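Local coordinates for protein JSC1_58120g3 ([Leptolyngbya] sp. JSC-1, PDB 6XHH) that probably senses far-red light as a cyanobacteriochrome GAF domain, holding a verdin-type bilin chromophore in its pocket, at residues 86-99 and 152-164. Sequence-based numbering, arbitrary orientation.
With M1V (mesobiliverdin IX(alpha)), chain C; EDO (1,2-ethanediol), chain E.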
ATOM      1  N   PRO A  86      -1.575  -6.868   6.617  1.00 14.88           N
ATOM      2  CA  PRO A  86      -1.986  -5.590   6.030  1.00 15.25           C
ATOM      3  C   PRO A  86      -2.459  -4.621   7.103  1.00 12.61           C
ATOM      4  O   PRO A  86      -2.731  -4.992   8.250  1.00 13.84           O
ATOM      5  CB  PRO A  86      -3.147  -5.981   5.112  1.00 15.36           C
ATOM      6  CG  PRO A  86      -3.777  -7.121   5.817  1.00 12.69           C
ATOM      7  CD  PRO A  86      -2.630  -7.886   6.484  1.00 13.41           C
ATOM      8  N   PHE A  87      -2.578  -3.359   6.694  1.00 12.28           N
ATOM      9  CA  PHE A  87      -3.153  -2.286   7.494  1.00 12.70           C
ATOM     10  C   PHE A  87      -4.313  -1.689   6.707  1.00 10.71           C
ATOM     11  O   PHE A  87      -4.105  -1.127   5.627  1.00 12.98           O
ATOM     12  CB  PHE A  87      -2.092  -1.235   7.808  1.00 11.34           C
ATOM     13  CG  PHE A  87      -2.519  -0.211   8.820  1.00 10.57           C
ATOM     14  CD1 PHE A  87      -2.820  -0.586  10.112  1.00 12.89           C
ATOM     15  CD2 PHE A  87      -2.602   1.125   8.474  1.00 12.27           C
ATOM     16  CE1 PHE A  87      -3.209   0.345  11.047  1.00 13.60           C
ATOM     17  CE2 PHE A  87      -2.992   2.058   9.411  1.00 16.26           C
ATOM     18  CZ  PHE A  87      -3.287   1.679  10.696  1.00 13.47           C
ATOM     19  N   VAL A  88      -5.523  -1.805   7.243  1.00  9.82           N
ATOM     20  CA  VAL A  88      -6.760  -1.571   6.498  1.00 10.93           C
ATOM     21  C   VAL A  88      -7.600  -0.556   7.260  1.00 10.52           C
ATOM     22  O   VAL A  88      -8.072  -0.852   8.358  1.00 14.01           O
ATOM     23  CB  VAL A  88      -7.553  -2.867   6.294  1.00 13.07           C
ATOM     24  CG1 VAL A  88      -8.782  -2.605   5.439  1.00 15.41           C
ATOM     25  CG2 VAL A  88      -6.656  -3.966   5.689  1.00 14.15           C
ATOM     26  N   VAL A  89      -7.786   0.632   6.689  1.00 11.02           N
ATOM     27  CA  VAL A  89      -8.467   1.740   7.375  1.00 12.60           C
ATOM     28  C   VAL A  89      -9.485   2.377   6.431  1.00 13.27           C
ATOM     29  O   VAL A  89      -9.117   3.154   5.538  1.00 12.12           O
ATOM     30  CB  VAL A  89      -7.468   2.779   7.886  1.00 10.75           C
ATOM     31  CG1 VAL A  89      -8.209   3.925   8.589  1.00 11.93           C
ATOM     32  CG2 VAL A  89      -6.451   2.112   8.816  1.00  9.78           C
ATOM     33  N   ASP A  90     -10.773   2.073   6.632  1.00 12.45           N
ATOM     34  CA  ASP A  90     -11.816   2.701   5.822  1.00 12.62           C
ATOM     35  C   ASP A  90     -11.797   4.217   5.978  1.00 11.67           C
ATOM     36  O   ASP A  90     -11.957   4.957   5.004  1.00 11.14           O
ATOM     37  CB  ASP A  90     -13.198   2.191   6.223  1.00 11.79           C
ATOM     38  CG  ASP A  90     -13.446   0.761   5.824  1.00 12.71           C
ATOM     39  OD1 ASP A  90     -12.501   0.103   5.349  1.00 12.82           O
ATOM     40  OD2 ASP A  90     -14.606   0.315   5.955  1.00 14.85           O
ATOM     41  N   ASP A  91     -11.628   4.685   7.210  1.00 14.89           N
ATOM     42  CA  ASP A  91     -11.816   6.084   7.582  1.00 10.33           C
ATOM     43  C   ASP A  91     -10.754   6.387   8.633  1.00 13.50           C
ATOM     44  O   ASP A  91     -10.812   5.820   9.723  1.00 12.69           O
ATOM     45  CB  ASP A  91     -13.231   6.279   8.136  1.00 11.27           C
ATOM     46  CG  ASP A  91     -13.555   7.719   8.499  1.00 12.95           C
ATOM     47  OD1 ASP A  91     -12.640   8.498   8.796  1.00 15.50           O
ATOM     48  OD2 ASP A  91     -14.756   8.044   8.512  1.00 16.89           O
ATOM     49  N   ILE A  92      -9.789   7.260   8.322  1.00 10.32           N
ATOM     50  CA  ILE A  92      -8.680   7.493   9.248  1.00 11.21           C
ATOM     51  C   ILE A  92      -9.143   8.039  10.595  1.00 13.16           C
ATOM     52  O   ILE A  92      -8.383   7.996  11.573  1.00 12.90           O
ATOM     53  CB  ILE A  92      -7.611   8.434   8.639  1.00 11.58           C
ATOM     54  CG1 ILE A  92      -8.151   9.856   8.438  1.00  9.85           C
ATOM     55  CG2 ILE A  92      -7.017   7.829   7.366  1.00 17.58           C
ATOM     56  CD1 ILE A  92      -7.028  10.868   8.141  1.00 12.58           C
ATOM     57  N   TYR A  93     -10.363   8.554  10.681  1.00 13.74           N
ATOM     58  CA  TYR A  93     -10.860   9.083  11.942  1.00 14.48           C
ATOM     59  C   TYR A  93     -11.612   8.050  12.757  1.00 13.67           C
ATOM     60  O   TYR A  93     -11.979   8.340  13.903  1.00 14.13           O
ATOM     61  CB  TYR A  93     -11.754  10.297  11.684  1.00 14.65           C
ATOM     62  CG  TYR A  93     -11.033  11.377  10.917  1.00 11.41           C
ATOM     63  CD1 TYR A  93      -9.884  11.977  11.430  1.00 13.05           C
ATOM     64  CD2 TYR A  93     -11.469  11.773   9.664  1.00 15.07           C
ATOM     65  CE1 TYR A  93      -9.209  12.967  10.724  1.00 15.35           C
ATOM     66  CE2 TYR A  93     -10.798  12.753   8.958  1.00 13.23           C
ATOM     67  CZ  TYR A  93      -9.671  13.339   9.493  1.00 16.20           C
ATOM     68  OH  TYR A  93      -9.014  14.322   8.788  1.00 18.08           O
ATOM     69  N   LEU A  94     -11.855   6.866  12.197  1.00 13.11           N
ATOM     70  CA  LEU A  94     -12.571   5.819  12.909  1.00 12.14           C
ATOM     71  C   LEU A  94     -11.721   4.599  13.217  1.00 14.70           C
ATOM     72  O   LEU A  94     -11.920   3.982  14.263  1.00 17.33           O
ATOM     73  CB  LEU A  94     -13.815   5.385  12.119  1.00 13.38           C
ATOM     74  CG  LEU A  94     -14.856   6.490  11.904  1.00 16.18           C
ATOM     75  CD1 LEU A  94     -16.022   5.988  11.084  1.00 20.38           C
ATOM     76  CD2 LEU A  94     -15.351   7.017  13.242  1.00 23.47           C
ATOM     77  N   GLY A  95     -10.787   4.221  12.363  1.00 14.60           N
ATOM     78  CA  GLY A  95      -9.757   3.284  12.764  1.00 14.88           C
ATOM     79  C   GLY A  95      -9.689   2.058  11.872  1.00 12.15           C
ATOM     80  O   GLY A  95     -10.387   1.937  10.871  1.00 11.80           O
ATOM     81  N   GLU A  96      -8.813   1.144  12.269  1.00 13.67           N
ATOM     82  CA  GLU A  96      -8.436   0.017  11.425  1.00 11.68           C
ATOM     83  C   GLU A  96      -9.389  -1.165  11.580  1.00 13.09           C
ATOM     84  O   GLU A  96      -9.953  -1.409  12.650  1.00 12.05           O
ATOM     85  CB  GLU A  96      -7.009  -0.436  11.728  1.00 16.45           C
ATOM     86  CG  GLU A  96      -6.829  -1.046  13.111  1.00 18.22           C
ATOM     87  CD  GLU A  96      -5.563  -1.901  13.224  1.00 17.09           C
ATOM     88  OE1 GLU A  96      -5.358  -2.805  12.398  1.00 18.08           O
ATOM     89  OE2 GLU A  96      -4.760  -1.653  14.139  1.00 22.44           O
ATOM     90  N   THR A  97      -9.568  -1.888  10.475  1.00 10.68           N
ATOM     91  CA  THR A  97     -10.254  -3.171  10.465  1.00 10.74           C
ATOM     92  C   THR A  97      -9.307  -4.256  10.963  1.00 12.10           C
ATOM     93  O   THR A  97      -8.198  -4.401  10.440  1.00 14.31           O
ATOM     94  CB  THR A  97     -10.715  -3.499   9.041  1.00 12.70           C
ATOM     95  OG1 THR A  97     -11.578  -2.460   8.563  1.00 13.18           O
ATOM     96  CG2 THR A  97     -11.447  -4.832   9.015  1.00 17.62           C
ATOM     97  N   ILE A  98      -9.738  -5.024  11.966  1.00 13.68           N
ATOM     98  CA  ILE A  98      -8.836  -6.019  12.541  1.00 15.78           C
ATOM     99  C   ILE A  98      -8.672  -7.189  11.579  1.00 13.78           C
ATOM    100  O   ILE A  98      -9.656  -7.750  11.076  1.00 14.33           O
ATOM    101  CB  ILE A  98      -9.330  -6.482  13.919  1.00 14.58           C
ATOM    102  CG1 ILE A  98      -9.480  -5.270  14.855  1.00 20.07           C
ATOM    103  CG2 ILE A  98      -8.330  -7.455  14.505  1.00 16.01           C
ATOM    104  CD1 ILE A  98      -8.207  -4.474  15.046  1.00 16.69           C
ATOM    105  N   TRP A  99      -7.416  -7.546  11.313  1.00 11.94           N
ATOM    106  CA  TRP A  99      -7.037  -8.614  10.392  1.00 12.31           C
ATOM    107  C   TRP A  99      -6.367  -9.722  11.191  1.00 13.70           C
ATOM    108  O   TRP A  99      -5.297  -9.508  11.777  1.00 13.92           O
ATOM    109  CB  TRP A  99      -6.088  -8.063   9.331  1.00 13.84           C
ATOM    110  CG  TRP A  99      -5.565  -9.039   8.319  1.00 11.92           C
ATOM    111  CD1 TRP A  99      -4.489  -9.870   8.444  1.00 16.59           C
ATOM    112  CD2 TRP A  99      -6.082  -9.233   7.010  1.00 17.02           C
ATOM    113  NE1 TRP A  99      -4.316 -10.589   7.282  1.00 16.19           N
ATOM    114  CE2 TRP A  99      -5.285 -10.217   6.386  1.00 15.03           C
ATOM    115  CE3 TRP A  99      -7.163  -8.694   6.311  1.00 14.87           C
ATOM    116  CZ2 TRP A  99      -5.519 -10.645   5.082  1.00 18.89           C
ATOM    117  CZ3 TRP A  99      -7.393  -9.120   5.018  1.00 19.92           C
ATOM    118  CH2 TRP A  99      -6.581 -10.093   4.421  1.00 17.39           C
ATOM    119  N   PRO A 152     -13.844   8.843   3.017  1.00 12.40           N
ATOM    120  CA  PRO A 152     -13.616   7.445   3.406  1.00 14.83           C
ATOM    121  C   PRO A 152     -14.018   6.502   2.285  1.00 13.33           C
ATOM    122  O   PRO A 152     -14.802   6.835   1.393  1.00 17.15           O
ATOM    123  CB  PRO A 152     -14.531   7.257   4.628  1.00 15.58           C
ATOM    124  CG  PRO A 152     -14.863   8.638   5.094  1.00 18.15           C
ATOM    125  CD  PRO A 152     -14.821   9.510   3.892  1.00 14.51           C
ATOM    126  N   ARG A 153     -13.490   5.287   2.352  1.00 14.22           N
ATOM    127  CA  ARG A 153     -13.875   4.261   1.402  1.00 14.32           C
ATOM    128  C   ARG A 153     -13.766   2.929   2.108  1.00 16.01           C
ATOM    129  O   ARG A 153     -12.805   2.703   2.845  1.00 16.21           O
ATOM    130  CB  ARG A 153     -12.982   4.268   0.167  1.00 14.87           C
ATOM    131  CG  ARG A 153     -13.389   3.251  -0.886  1.00 18.82           C
ATOM    132  CD  ARG A 153     -12.170   2.814  -1.627  1.00 17.98           C
ATOM    133  NE  ARG A 153     -12.421   2.127  -2.893  1.00 14.88           N
ATOM    134  CZ  ARG A 153     -12.498   0.811  -3.034  1.00 14.17           C
ATOM    135  NH1 ARG A 153     -12.433   0.020  -1.973  1.00 15.88           N
ATOM    136  NH2 ARG A 153     -12.665   0.290  -4.240  1.00 15.45           N
ATOM    137  N   HIS A 154     -14.758   2.071   1.899  1.00 14.62           N
ATOM    138  CA  HIS A 154     -14.758   0.762   2.530  1.00 14.22           C
ATOM    139  C   HIS A 154     -13.851  -0.185   1.760  1.00 16.20           C
ATOM    140  O   HIS A 154     -13.968  -0.304   0.539  1.00 14.34           O
ATOM    141  CB  HIS A 154     -16.181   0.209   2.578  1.00 16.83           C
ATOM    142  CG  HIS A 154     -16.250  -1.211   3.018  1.00 12.13           C
ATOM    143  ND1 HIS A 154     -15.798  -1.627   4.252  1.00 16.95           N
ATOM    144  CD2 HIS A 154     -16.748  -2.307   2.409  1.00 16.18           C
ATOM    145  CE1 HIS A 154     -15.994  -2.928   4.372  1.00 14.69           C
ATOM    146  NE2 HIS A 154     -16.567  -3.366   3.267  1.00 20.28           N
ATOM    147  N   TRP A 155     -12.942  -0.851   2.473  1.00 13.76           N
ATOM    148  CA  TRP A 155     -12.084  -1.880   1.896  1.00 12.00           C
ATOM    149  C   TRP A 155     -12.620  -3.255   2.265  1.00 13.02           C
ATOM    150  O   TRP A 155     -12.831  -3.537   3.445  1.00 15.19           O
ATOM    151  CB  TRP A 155     -10.635  -1.742   2.388  1.00 12.50           C
ATOM    152  CG  TRP A 155     -10.060  -0.358   2.237  1.00 11.18           C
ATOM    153  CD1 TRP A 155      -9.934   0.590   3.227  1.00 12.83           C
ATOM    154  CD2 TRP A 155      -9.574   0.258   1.032  1.00 14.58           C
ATOM    155  NE1 TRP A 155      -9.387   1.750   2.712  1.00 12.75           N
ATOM    156  CE2 TRP A 155      -9.159   1.573   1.368  1.00 10.75           C
ATOM    157  CE3 TRP A 155      -9.451  -0.169  -0.292  1.00 15.01           C
ATOM    158  CZ2 TRP A 155      -8.618   2.460   0.421  1.00 13.32           C
ATOM    159  CZ3 TRP A 155      -8.908   0.717  -1.235  1.00 16.16           C
ATOM    160  CH2 TRP A 155      -8.497   2.020  -0.863  1.00 11.04           C
ATOM    161  N   ASP A 156     -12.848  -4.117   1.272  1.00 16.09           N
ATOM    162  CA  ASP A 156     -13.234  -5.480   1.623  1.00 15.95           C
ATOM    163  C   ASP A 156     -12.027  -6.410   1.534  1.00 13.34           C
ATOM    164  O   ASP A 156     -10.975  -6.062   0.991  1.00 13.01           O
ATOM    165  CB  ASP A 156     -14.412  -5.989   0.769  1.00 18.98           C
ATOM    166  CG  ASP A 156     -14.109  -6.080  -0.712  1.00 20.92           C
ATOM    167  OD1 ASP A 156     -13.004  -6.512  -1.105  1.00 22.07           O
ATOM    168  OD2 ASP A 156     -15.028  -5.781  -1.506  1.00 26.41           O
ATOM    169  N   GLU A 157     -12.170  -7.611   2.101  1.00 17.26           N
ATOM    170  CA  GLU A 157     -10.971  -8.423   2.250  1.00 17.70           C
ATOM    171  C   GLU A 157     -10.480  -8.960   0.911  1.00 14.40           C
ATOM    172  O   GLU A 157      -9.282  -9.206   0.752  1.00 16.63           O
ATOM    173  CB  GLU A 157     -11.196  -9.544   3.267  1.00 28.35           C
ATOM    174  CG  GLU A 157     -12.281 -10.527   2.976  1.00 32.95           C
ATOM    175  CD  GLU A 157     -12.396 -11.558   4.102  1.00 28.71           C
ATOM    176  OE1 GLU A 157     -12.691 -11.162   5.257  1.00 27.40           O
ATOM    177  OE2 GLU A 157     -12.160 -12.756   3.832  1.00 38.47           O
ATOM    178  N   ALA A 158     -11.373  -9.130  -0.071  1.00 15.43           N
ATOM    179  CA  ALA A 158     -10.925  -9.516  -1.408  1.00 19.24           C
ATOM    180  C   ALA A 158     -10.032  -8.446  -2.038  1.00 17.14           C
ATOM    181  O   ALA A 158      -9.065  -8.766  -2.733  1.00 16.85           O
ATOM    182  CB  ALA A 158     -12.128  -9.808  -2.308  1.00 22.50           C
ATOM    183  N   GLU A 159     -10.343  -7.166  -1.817  1.00 11.48           N
ATOM    184  CA  GLU A 159      -9.450  -6.108  -2.276  1.00 14.71           C
ATOM    185  C   GLU A 159      -8.105  -6.158  -1.566  1.00 11.36           C
ATOM    186  O   GLU A 159      -7.058  -5.938  -2.183  1.00 14.01           O
ATOM    187  CB  GLU A 159     -10.099  -4.747  -2.052  1.00 14.44           C
ATOM    188  CG  GLU A 159     -11.297  -4.550  -2.919  1.00 13.82           C
ATOM    189  CD  GLU A 159     -12.053  -3.298  -2.549  1.00 19.07           C
ATOM    190  OE1 GLU A 159     -11.980  -2.878  -1.384  1.00 16.97           O
ATOM    191  OE2 GLU A 159     -12.746  -2.762  -3.416  1.00 15.18           O
ATOM    192  N   VAL A 160      -8.110  -6.416  -0.262  1.00 12.37           N
ATOM    193  CA  VAL A 160      -6.838  -6.486   0.454  1.00 12.24           C
ATOM    194  C   VAL A 160      -6.022  -7.675  -0.041  1.00 11.98           C
ATOM    195  O   VAL A 160      -4.800  -7.583  -0.232  1.00 12.11           O
ATOM    196  CB  VAL A 160      -7.094  -6.551   1.974  1.00 11.87           C
ATOM    197  CG1 VAL A 160      -5.783  -6.604   2.720  1.00 16.74           C
ATOM    198  CG2 VAL A 160      -7.915  -5.348   2.430  1.00 16.31           C
ATOM    199  N   GLN A 161      -6.684  -8.804  -0.283  1.00 11.56           N
ATOM    200  CA  GLN A 161      -5.980  -9.955  -0.831  1.00 14.18           C
ATOM    201  C   GLN A 161      -5.405  -9.647  -2.206  1.00 15.04           C
ATOM    202  O   GLN A 161      -4.245  -9.981  -2.488  1.00 12.64           O
ATOM    203  CB  GLN A 161      -6.918 -11.165  -0.872  1.00 14.34           C
ATOM    204  CG  GLN A 161      -6.997 -11.875   0.467  1.00 19.47           C
ATOM    205  CD  GLN A 161      -8.397 -12.324   0.862  1.00 31.77           C
ATOM    206  OE1 GLN A 161      -9.280 -12.483   0.020  1.00 26.45           O
ATOM    207  NE2 GLN A 161      -8.600 -12.526   2.160  1.00 32.46           N
ATOM    208  N   LEU A 162      -6.181  -8.981  -3.068  1.00 14.69           N
ATOM    209  CA  LEU A 162      -5.658  -8.576  -4.368  1.00 14.99           C
ATOM    210  C   LEU A 162      -4.422  -7.707  -4.198  1.00 11.91           C
ATOM    211  O   LEU A 162      -3.401  -7.909  -4.868  1.00 14.32           O
ATOM    212  CB  LEU A 162      -6.741  -7.842  -5.167  1.00 19.61           C
ATOM    213  CG  LEU A 162      -6.497  -7.360  -6.611  1.00 23.77           C
ATOM    214  CD1 LEU A 162      -5.703  -6.062  -6.678  1.00 20.24           C
ATOM    215  CD2 LEU A 162      -5.830  -8.412  -7.448  1.00 29.52           C
ATOM    216  N   LEU A 163      -4.504  -6.708  -3.314  1.00 13.35           N
ATOM    217  CA  LEU A 163      -3.374  -5.806  -3.122  1.00 12.90           C
ATOM    218  C   LEU A 163      -2.129  -6.564  -2.708  1.00 11.52           C
ATOM    219  O   LEU A 163      -1.024  -6.255  -3.163  1.00 13.69           O
ATOM    220  CB  LEU A 163      -3.714  -4.757  -2.063  1.00 12.83           C
ATOM    221  CG  LEU A 163      -4.379  -3.440  -2.464  1.00 18.22           C
ATOM    222  CD1 LEU A 163      -4.603  -2.565  -1.235  1.00 23.28           C
ATOM    223  CD2 LEU A 163      -3.559  -2.669  -3.505  1.00 16.19           C
ATOM    224  N   MET A 164      -2.292  -7.560  -1.829  1.00 12.71           N
ATOM    225  CA  MET A 164      -1.157  -8.347  -1.378  1.00 12.71           C
ATOM    226  C   MET A 164      -0.573  -9.183  -2.507  1.00 11.66           C
ATOM    227  O   MET A 164       0.647  -9.353  -2.573  1.00 14.80           O
ATOM    228  CB  MET A 164      -1.574  -9.232  -0.199  1.00 16.52           C
ATOM    229  CG  MET A 164      -1.988  -8.426   1.047  1.00 12.43           C
ATOM    230  SD  MET A 164      -2.607  -9.400   2.441  1.00 17.18           S
ATOM    231  CE  MET A 164      -1.163 -10.353   2.872  1.00 24.33           C
TER
HETATM  232  OA  M1V C 801       4.440   9.812  11.154  1.00 14.52           O
HETATM  233  C1A M1V C 801       4.147   9.500  12.299  1.00 15.63           C
HETATM  234  NA  M1V C 801       3.631   8.314  12.645  1.00 16.23           N
HETATM  235  C2A M1V C 801       4.309  10.313  13.439  1.00 16.52           C
HETATM  236  CMA M1V C 801       4.860  11.720  13.455  1.00 18.45           C
HETATM  237  C3A M1V C 801       3.864   9.593  14.545  1.00 16.14           C
HETATM  238  CAA M1V C 801       3.830  10.039  15.957  1.00 18.55           C
HETATM  239  CBA M1V C 801       4.706   9.170  16.862  1.00 17.88           C
HETATM  240  C4A M1V C 801       3.413   8.282  14.026  1.00 14.35           C
HETATM  241  CHA M1V C 801       2.919   7.270  14.803  1.00 15.67           C
HETATM  242  C1B M1V C 801       2.449   5.930  14.440  1.00 14.86           C
HETATM  243  C2B M1V C 801       1.907   5.048  15.411  1.00 12.92           C
HETATM  244  CMB M1V C 801       1.724   5.355  16.879  1.00 15.39           C
HETATM  245  C3B M1V C 801       1.571   3.893  14.773  1.00 12.72           C
HETATM  246  CAB M1V C 801       0.946   2.662  15.405  1.00 15.82           C
HETATM  247  CBB M1V C 801      -0.534   2.553  14.999  1.00 15.66           C
HETATM  248  CGB M1V C 801      -1.344   3.660  15.638  1.00 14.25           C
HETATM  249  O2B M1V C 801      -1.519   3.669  16.881  1.00 19.62           O
HETATM  250  O1B M1V C 801      -1.851   4.577  14.953  1.00 14.32           O
HETATM  251  NB  M1V C 801       2.444   5.308  13.250  1.00 15.25           N
HETATM  252  C4B M1V C 801       1.924   4.071  13.402  1.00 12.09           C
HETATM  253  CHB M1V C 801       1.722   3.056  12.454  1.00 12.54           C
HETATM  254  C1C M1V C 801       1.792   3.053  11.053  1.00 13.14           C
HETATM  255  C2C M1V C 801       1.248   2.021  10.276  1.00 12.69           C
HETATM  256  CAC M1V C 801       0.605   0.769  10.834  1.00 14.71           C
HETATM  257  CBC M1V C 801       1.820  -0.142  11.166  1.00 17.53           C
HETATM  258  CGC M1V C 801       1.542  -1.278  12.140  1.00 17.38           C
HETATM  259  O2C M1V C 801       0.392  -1.462  12.599  1.00 21.72           O
HETATM  260  O1C M1V C 801       2.467  -2.045  12.511  1.00 20.38           O
HETATM  261  C3C M1V C 801       1.496   2.337   8.943  1.00 13.68           C
HETATM  262  CMC M1V C 801       1.080   1.494   7.769  1.00 13.43           C
HETATM  263  NC  M1V C 801       2.336   3.996  10.209  1.00 13.22           N
HETATM  264  C4C M1V C 801       2.162   3.580   8.914  1.00 13.63           C
HETATM  265  CHC M1V C 801       2.672   4.377   7.849  1.00 15.11           C
HETATM  266  C1D M1V C 801       2.482   4.285   6.492  1.00 11.62           C
HETATM  267  C2D M1V C 801       3.482   4.483   5.500  1.00 16.07           C
HETATM  268  CMD M1V C 801       4.939   4.774   5.766  1.00 13.51           C
HETATM  269  ND  M1V C 801       1.275   4.057   5.845  1.00 11.55           N
HETATM  270  C4D M1V C 801       1.498   4.074   4.514  1.00 13.78           C
HETATM  271  OD  M1V C 801       0.608   3.902   3.680  1.00 14.37           O
HETATM  272  C3D M1V C 801       2.887   4.339   4.285  1.00 14.63           C
HETATM  273  CAD M1V C 801       3.577   4.422   2.947  1.00 14.22           C
HETATM  274  CBD M1V C 801       3.241   5.744   2.293  1.00 16.03           C
HETATM  275  C1  EDO E 803     -15.000   3.822  -4.571  1.00 24.68           C
HETATM  276  O1  EDO E 803     -13.728   3.709  -5.230  1.00 18.10           O
HETATM  277  C2  EDO E 803     -15.661   5.156  -4.925  1.00 18.44           C
HETATM  278  O2  EDO E 803     -15.546   5.367  -6.342  1.00 28.11           O
HETATM  279  O   HOH W   1     -12.696  -2.615   6.046  1.00 13.25           O
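Asp90 and His154 bring their CA atoms to 4.8 Å where the chain turns a corner at Asp90, and there Arg153 N donates to Asp90 O. The Asp90 carboxylate holds the loop ahead of helix 157-178 by both oxygens. Asp90 OD2 accepts from His154 ND1 at 2.8 Å, on its syn side and within the imidazole plane, the two flat groups standing 84° apart. Asp90 OD1 takes Trp155 N from above the carboxylate plane at 3.1 Å, in a nearly straight bond (170°), and also a water that links Thr97 OG1 to Trp155 O. Shortening the side chain to an alanine here removes both acceptors, which is likely to leave His154 ND1 and Trp155 N without these partners and the imidazole freer to turn. Trp155 NE1 meets Val89 O at 3.2 Å, well out of the carbonyl plane and bent at the hydrogen. Farther along, Val88 CG2 and Val160 CG2 meet tip to tip at 3.8 Å. Val160 (chi1 -179°, CG1 opposite the main-chain nitrogen) puts CG1 3.6 Å from Pro86 CB and 3.8 Å from Trp99 CZ3; Met164 SD adds an oblique Met-aromatic contact with Trp99. A capping box of Asp156 and Glu159 starts the helix, which packs through Leu163 and Met164 on strand 128-136, neighbour of edge strand 87-89 in the antiparallel GAF sheet, while the Phe87 ring lays one face against M1V CAC in the bilin pocket.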